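Long-range contact in succinate dehydrogenase subunit A (Mycolicibacterium smegmatis, PDB 7D6V), which probably oxidises succinate at its bound FAD, as the flavoprotein subunit of a membrane-linked respiratory succinate:quinone oxidoreductase: residues A[238-250]-A[550-564]. Numbering follows the deposited sequence.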
loop_
_atom_site.group_PDB
_atom_site.type_symbol
_atom_site.label_atom_id
_atom_site.label_comp_id
_atom_site.label_asym_id
_atom_site.label_seq_id
_atom_site.Cartn_x
_atom_site.Cartn_y
_atom_site.Cartn_z
ATOM N N SER A 238 23.200 14.614 -22.382
ATOM C CA SER A 238 23.979 14.122 -21.256
ATOM C C SER A 238 24.509 12.731 -21.589
ATOM O O SER A 238 24.420 12.255 -22.723
ATOM C CB SER A 238 23.141 14.132 -19.984
ATOM O OG SER A 238 22.546 15.398 -19.784
ATOM N N ALA A 239 25.065 12.058 -20.591
ATOM C CA ALA A 239 25.736 10.787 -20.790
ATOM C C ALA A 239 25.260 9.780 -19.754
ATOM O O ALA A 239 24.766 10.142 -18.684
ATOM C CB ALA A 239 27.251 10.953 -20.708
ATOM N N LEU A 240 25.417 8.506 -20.093
ATOM C CA LEU A 240 25.041 7.400 -19.229
ATOM C C LEU A 240 26.280 6.576 -18.906
ATOM O O LEU A 240 27.184 6.441 -19.734
ATOM C CB LEU A 240 23.978 6.519 -19.895
ATOM C CG LEU A 240 22.500 6.765 -19.581
ATOM C CD1 LEU A 240 22.121 8.214 -19.775
ATOM C CD2 LEU A 240 21.644 5.883 -20.464
ATOM N N ILE A 241 26.324 6.034 -17.690
ATOM C CA ILE A 241 27.444 5.218 -17.247
ATOM C C ILE A 241 26.912 3.923 -16.653
ATOM O O ILE A 241 25.777 3.850 -16.182
ATOM C CB ILE A 241 28.335 5.938 -16.212
ATOM C CG1 ILE A 241 27.505 6.403 -15.017
ATOM C CG2 ILE A 241 29.035 7.113 -16.839
ATOM C CD1 ILE A 241 28.335 6.754 -13.812
ATOM N N ASN A 242 27.761 2.896 -16.683
ATOM C CA ASN A 242 27.513 1.626 -16.001
ATOM C C ASN A 242 26.200 0.982 -16.430
ATOM O O ASN A 242 25.529 0.333 -15.627
ATOM C CB ASN A 242 27.538 1.804 -14.481
ATOM C CG ASN A 242 28.888 2.239 -13.971
ATOM O OD1 ASN A 242 29.891 2.132 -14.672
ATOM N ND2 ASN A 242 28.922 2.737 -12.746
ATOM N N MET A 243 25.826 1.136 -17.699
ATOM C CA MET A 243 24.553 0.595 -18.156
ATOM C C MET A 243 24.571 -0.921 -18.287
ATOM O O MET A 243 23.502 -1.525 -18.415
ATOM C CB MET A 243 24.160 1.229 -19.489
ATOM C CG MET A 243 23.634 2.648 -19.363
ATOM S SD MET A 243 22.618 2.903 -17.897
ATOM C CE MET A 243 21.027 2.329 -18.471
ATOM N N GLU A 244 25.745 -1.545 -18.251
ATOM C CA GLU A 244 25.860 -2.995 -18.291
ATOM C C GLU A 244 25.687 -3.640 -16.926
ATOM O O GLU A 244 25.728 -4.869 -16.829
ATOM C CB GLU A 244 27.216 -3.399 -18.874
ATOM C CG GLU A 244 28.403 -3.051 -17.995
ATOM C CD GLU A 244 28.917 -1.641 -18.219
ATOM O OE1 GLU A 244 28.097 -0.714 -18.370
ATOM O OE2 GLU A 244 30.149 -1.457 -18.242
ATOM N N PHE A 245 25.497 -2.851 -15.877
ATOM C CA PHE A 245 25.406 -3.362 -14.514
ATOM C C PHE A 245 23.943 -3.345 -14.096
ATOM O O PHE A 245 23.405 -2.308 -13.702
ATOM C CB PHE A 245 26.283 -2.541 -13.578
ATOM C CG PHE A 245 27.743 -2.770 -13.791
ATOM C CD1 PHE A 245 28.527 -1.806 -14.388
ATOM C CD2 PHE A 245 28.327 -3.960 -13.411
ATOM C CE1 PHE A 245 29.864 -2.023 -14.596
ATOM C CE2 PHE A 245 29.666 -4.181 -13.613
ATOM C CZ PHE A 245 30.436 -3.212 -14.204
ATOM N N ILE A 246 23.305 -4.505 -14.184
ATOM C CA ILE A 246 21.902 -4.678 -13.842
ATOM C C ILE A 246 21.810 -5.795 -12.818
ATOM O O ILE A 246 22.426 -6.852 -12.989
ATOM C CB ILE A 246 21.051 -4.999 -15.085
ATOM C CG1 ILE A 246 20.985 -3.786 -16.009
ATOM C CG2 ILE A 246 19.658 -5.441 -14.683
ATOM C CD1 ILE A 246 20.305 -4.060 -17.316
ATOM N N GLN A 247 21.059 -5.557 -11.750
ATOM C CA GLN A 247 20.851 -6.581 -10.741
ATOM C C GLN A 247 19.802 -7.571 -11.226
ATOM O O GLN A 247 18.694 -7.182 -11.607
ATOM C CB GLN A 247 20.436 -5.957 -9.414
ATOM C CG GLN A 247 20.545 -6.910 -8.244
ATOM C CD GLN A 247 20.779 -6.198 -6.937
ATOM O OE1 GLN A 247 21.878 -5.723 -6.662
ATOM N NE2 GLN A 247 19.735 -6.103 -6.127
ATOM N N PHE A 248 20.168 -8.845 -11.241
ATOM C CA PHE A 248 19.246 -9.931 -11.525
ATOM C C PHE A 248 19.172 -10.831 -10.306
ATOM O O PHE A 248 20.207 -11.237 -9.767
ATOM C CB PHE A 248 19.695 -10.753 -12.730
ATOM C CG PHE A 248 19.664 -10.016 -14.033
ATOM C CD1 PHE A 248 20.814 -9.446 -14.544
ATOM C CD2 PHE A 248 18.498 -9.930 -14.767
ATOM C CE1 PHE A 248 20.794 -8.781 -15.748
ATOM C CE2 PHE A 248 18.473 -9.266 -15.974
ATOM C CZ PHE A 248 19.622 -8.692 -16.465
ATOM N N HIS A 249 17.981 -11.129 -9.878
ATOM C CA HIS A 249 17.850 -12.191 -8.893
ATOM C C HIS A 249 17.637 -13.521 -9.605
ATOM O O HIS A 249 16.719 -13.636 -10.424
ATOM C CB HIS A 249 16.698 -11.917 -7.942
ATOM C CG HIS A 249 16.718 -12.775 -6.719
ATOM N ND1 HIS A 249 17.770 -12.778 -5.830
ATOM C CD2 HIS A 249 15.816 -13.662 -6.237
ATOM C CE1 HIS A 249 17.516 -13.630 -4.854
ATOM N NE2 HIS A 249 16.336 -14.180 -5.077
ATOM N N PRO A 250 18.467 -14.532 -9.333
ATOM C CA PRO A 250 18.382 -15.782 -10.105
ATOM C C PRO A 250 17.085 -16.544 -9.913
ATOM O O PRO A 250 16.770 -17.404 -10.744
ATOM C CB PRO A 250 19.579 -16.596 -9.591
ATOM C CG PRO A 250 20.445 -15.619 -8.851
ATOM C CD PRO A 250 19.522 -14.585 -8.310
ATOM N N VAL A 550 22.470 -0.599 -23.201
ATOM C CA VAL A 550 22.813 -1.711 -22.317
ATOM C C VAL A 550 23.574 -2.785 -23.083
ATOM O O VAL A 550 24.596 -3.303 -22.613
ATOM C CB VAL A 550 21.544 -2.283 -21.659
ATOM C CG1 VAL A 550 21.857 -3.580 -20.944
ATOM C CG2 VAL A 550 20.955 -1.281 -20.690
ATOM N N ALA A 551 23.092 -3.132 -24.278
ATOM C CA ALA A 551 23.739 -4.180 -25.057
ATOM C C ALA A 551 25.151 -3.782 -25.467
ATOM O O ALA A 551 26.078 -4.598 -25.395
ATOM C CB ALA A 551 22.897 -4.515 -26.286
ATOM N N LYS A 552 25.342 -2.531 -25.891
ATOM C CA LYS A 552 26.675 -2.113 -26.314
ATOM C C LYS A 552 27.647 -2.070 -25.139
ATOM O O LYS A 552 28.804 -2.491 -25.270
ATOM C CB LYS A 552 26.602 -0.760 -27.015
ATOM C CG LYS A 552 26.017 -0.843 -28.406
ATOM C CD LYS A 552 26.271 0.423 -29.195
ATOM C CE LYS A 552 25.910 0.227 -30.653
ATOM N NZ LYS A 552 26.395 1.351 -31.490
ATOM N N ALA A 553 27.198 -1.580 -23.980
ATOM C CA ALA A 553 28.065 -1.589 -22.806
ATOM C C ALA A 553 28.438 -3.011 -22.403
ATOM O O ALA A 553 29.606 -3.295 -22.098
ATOM C CB ALA A 553 27.387 -0.862 -21.647
ATOM N N ALA A 554 27.459 -3.923 -22.410
ATOM C CA ALA A 554 27.731 -5.306 -22.037
ATOM C C ALA A 554 28.679 -5.976 -23.018
ATOM O O ALA A 554 29.490 -6.818 -22.619
ATOM C CB ALA A 554 26.425 -6.091 -21.944
ATOM N N LEU A 555 28.592 -5.626 -24.301
ATOM C CA LEU A 555 29.542 -6.170 -25.264
ATOM C C LEU A 555 30.937 -5.604 -25.043
ATOM O O LEU A 555 31.934 -6.312 -25.218
ATOM C CB LEU A 555 29.076 -5.882 -26.689
ATOM C CG LEU A 555 29.948 -6.496 -27.786
ATOM C CD1 LEU A 555 29.715 -7.994 -27.874
ATOM C CD2 LEU A 555 29.688 -5.830 -29.119
ATOM N N GLN A 556 31.029 -4.329 -24.665
ATOM C CA GLN A 556 32.340 -3.701 -24.570
ATOM C C GLN A 556 33.098 -4.092 -23.308
ATOM O O GLN A 556 34.329 -4.184 -23.346
ATOM C CB GLN A 556 32.203 -2.183 -24.647
ATOM C CG GLN A 556 33.483 -1.490 -25.061
ATOM C CD GLN A 556 33.229 -0.254 -25.885
ATOM O OE1 GLN A 556 32.214 -0.150 -26.571
ATOM N NE2 GLN A 556 34.152 0.697 -25.823
ATOM N N ARG A 557 32.411 -4.321 -22.189
ATOM C CA ARG A 557 33.114 -4.661 -20.948
ATOM C C ARG A 557 33.466 -6.144 -20.953
ATOM O O ARG A 557 32.614 -7.000 -20.714
ATOM C CB ARG A 557 32.278 -4.303 -19.726
ATOM C CG ARG A 557 32.980 -4.628 -18.415
ATOM C CD ARG A 557 32.310 -3.988 -17.219
ATOM N NE ARG A 557 32.510 -2.544 -17.190
ATOM C CZ ARG A 557 33.434 -1.931 -16.459
ATOM N NH1 ARG A 557 34.251 -2.636 -15.692
ATOM N NH2 ARG A 557 33.541 -0.613 -16.495
ATOM N N THR A 558 34.735 -6.451 -21.205
ATOM C CA THR A 558 35.201 -7.835 -21.292
ATOM C C THR A 558 35.842 -8.285 -19.979
ATOM O O THR A 558 37.030 -8.592 -19.906
ATOM C CB THR A 558 36.171 -7.992 -22.460
ATOM O OG1 THR A 558 37.273 -7.092 -22.293
ATOM C CG2 THR A 558 35.474 -7.690 -23.770
ATOM N N GLU A 559 35.021 -8.324 -18.932
ATOM C CA GLU A 559 35.396 -8.876 -17.635
ATOM C C GLU A 559 34.123 -8.983 -16.810
ATOM O O GLU A 559 33.084 -8.425 -17.169
ATOM C CB GLU A 559 36.474 -8.027 -16.945
ATOM C CG GLU A 559 36.097 -6.585 -16.631
ATOM C CD GLU A 559 35.497 -6.407 -15.255
ATOM O OE1 GLU A 559 35.725 -7.275 -14.394
ATOM O OE2 GLU A 559 34.811 -5.393 -15.025
ATOM N N SER A 560 34.206 -9.719 -15.706
ATOM C CA SER A 560 33.053 -9.974 -14.851
ATOM C C SER A 560 33.214 -9.218 -13.540
ATOM O O SER A 560 34.293 -9.224 -12.945
ATOM C CB SER A 560 32.889 -11.469 -14.581
ATOM O OG SER A 560 32.616 -12.175 -15.775
ATOM N N ARG A 561 32.148 -8.557 -13.101
ATOM C CA ARG A 561 32.202 -7.792 -11.860
ATOM C C ARG A 561 30.783 -7.525 -11.394
ATOM O O ARG A 561 30.015 -6.872 -12.106
ATOM C CB ARG A 561 32.964 -6.484 -12.059
ATOM C CG ARG A 561 33.304 -5.760 -10.773
ATOM C CD ARG A 561 33.979 -4.431 -11.048
ATOM N NE ARG A 561 35.192 -4.585 -11.840
ATOM C CZ ARG A 561 36.406 -4.713 -11.324
ATOM N NH1 ARG A 561 36.572 -4.704 -10.012
ATOM N NH2 ARG A 561 37.453 -4.849 -12.119
ATOM N N GLY A 562 30.439 -8.016 -10.214
ATOM C CA GLY A 562 29.136 -7.725 -9.640
ATOM C C GLY A 562 28.010 -8.281 -10.484
ATOM O O GLY A 562 27.934 -9.486 -10.750
ATOM N N GLY A 563 27.115 -7.396 -10.916
ATOM C CA GLY A 563 25.944 -7.803 -11.668
ATOM C C GLY A 563 26.177 -8.099 -13.131
ATOM O O GLY A 563 25.251 -8.557 -13.806
ATOM N N HIS A 564 27.378 -7.850 -13.645
ATOM C CA HIS A 564 27.708 -8.096 -15.044
ATOM C C HIS A 564 28.606 -9.323 -15.117
ATOM O O HIS A 564 29.761 -9.281 -14.686
ATOM C CB HIS A 564 28.386 -6.881 -15.670
ATOM C CG HIS A 564 29.043 -7.165 -16.984
ATOM N ND1 HIS A 564 28.330 -7.458 -18.125
ATOM C CD2 HIS A 564 30.348 -7.199 -17.338
ATOM C CE1 HIS A 564 29.167 -7.661 -19.125
ATOM N NE2 HIS A 564 30.397 -7.509 -18.674
#
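Met243 and Glu244, in the type I turn Asn242-Phe245 that links strand 240-241 to strand 246-253, sit against the C-terminal end of helix 532-556, Glu244 CA 4.8 Å from Ala554 CA; beyond it, 557-564 curls round to the type II' turn Arg561-His564, bringing His564 CA within 5.3 Å of Phe245 CA. This joins the FAD-binding and C-terminal regions of the fumarate reductase/succinate dehydrogenase flavoprotein family, with the side chain of Ile246 about 11 Å from the bound FAD.

The small Ala553 and Ala554 let the turn in close: Glu244 CB lies 3.6 Å from Ala554 N. Val550 CG1 packs on Ile246 CD1. Glu244 swings CG between its backbone N and carbonyl carbon (chi1 68°) and bends again at chi2, and its OE2 takes a salt-bridging hydrogen bond from Arg557 NE at 2.8 Å, on the anti side of the carboxylate. Phe245 CZ lies over one face of that guanidinium. Arg557 NH1 donates to Glu559 OE2, in the guanidinium plane, and Arg557 NH2 to Thr579 O, so several bonds fix the group's rotation; Arg561 NE reaches the same Glu559 OE2 only weakly, and its NH1 salt-bridges Asp573.

His564 turns its edge to the Phe245 face, planes 80° apart, and His564 NE2 donates to Arg557 O at 3.1 Å.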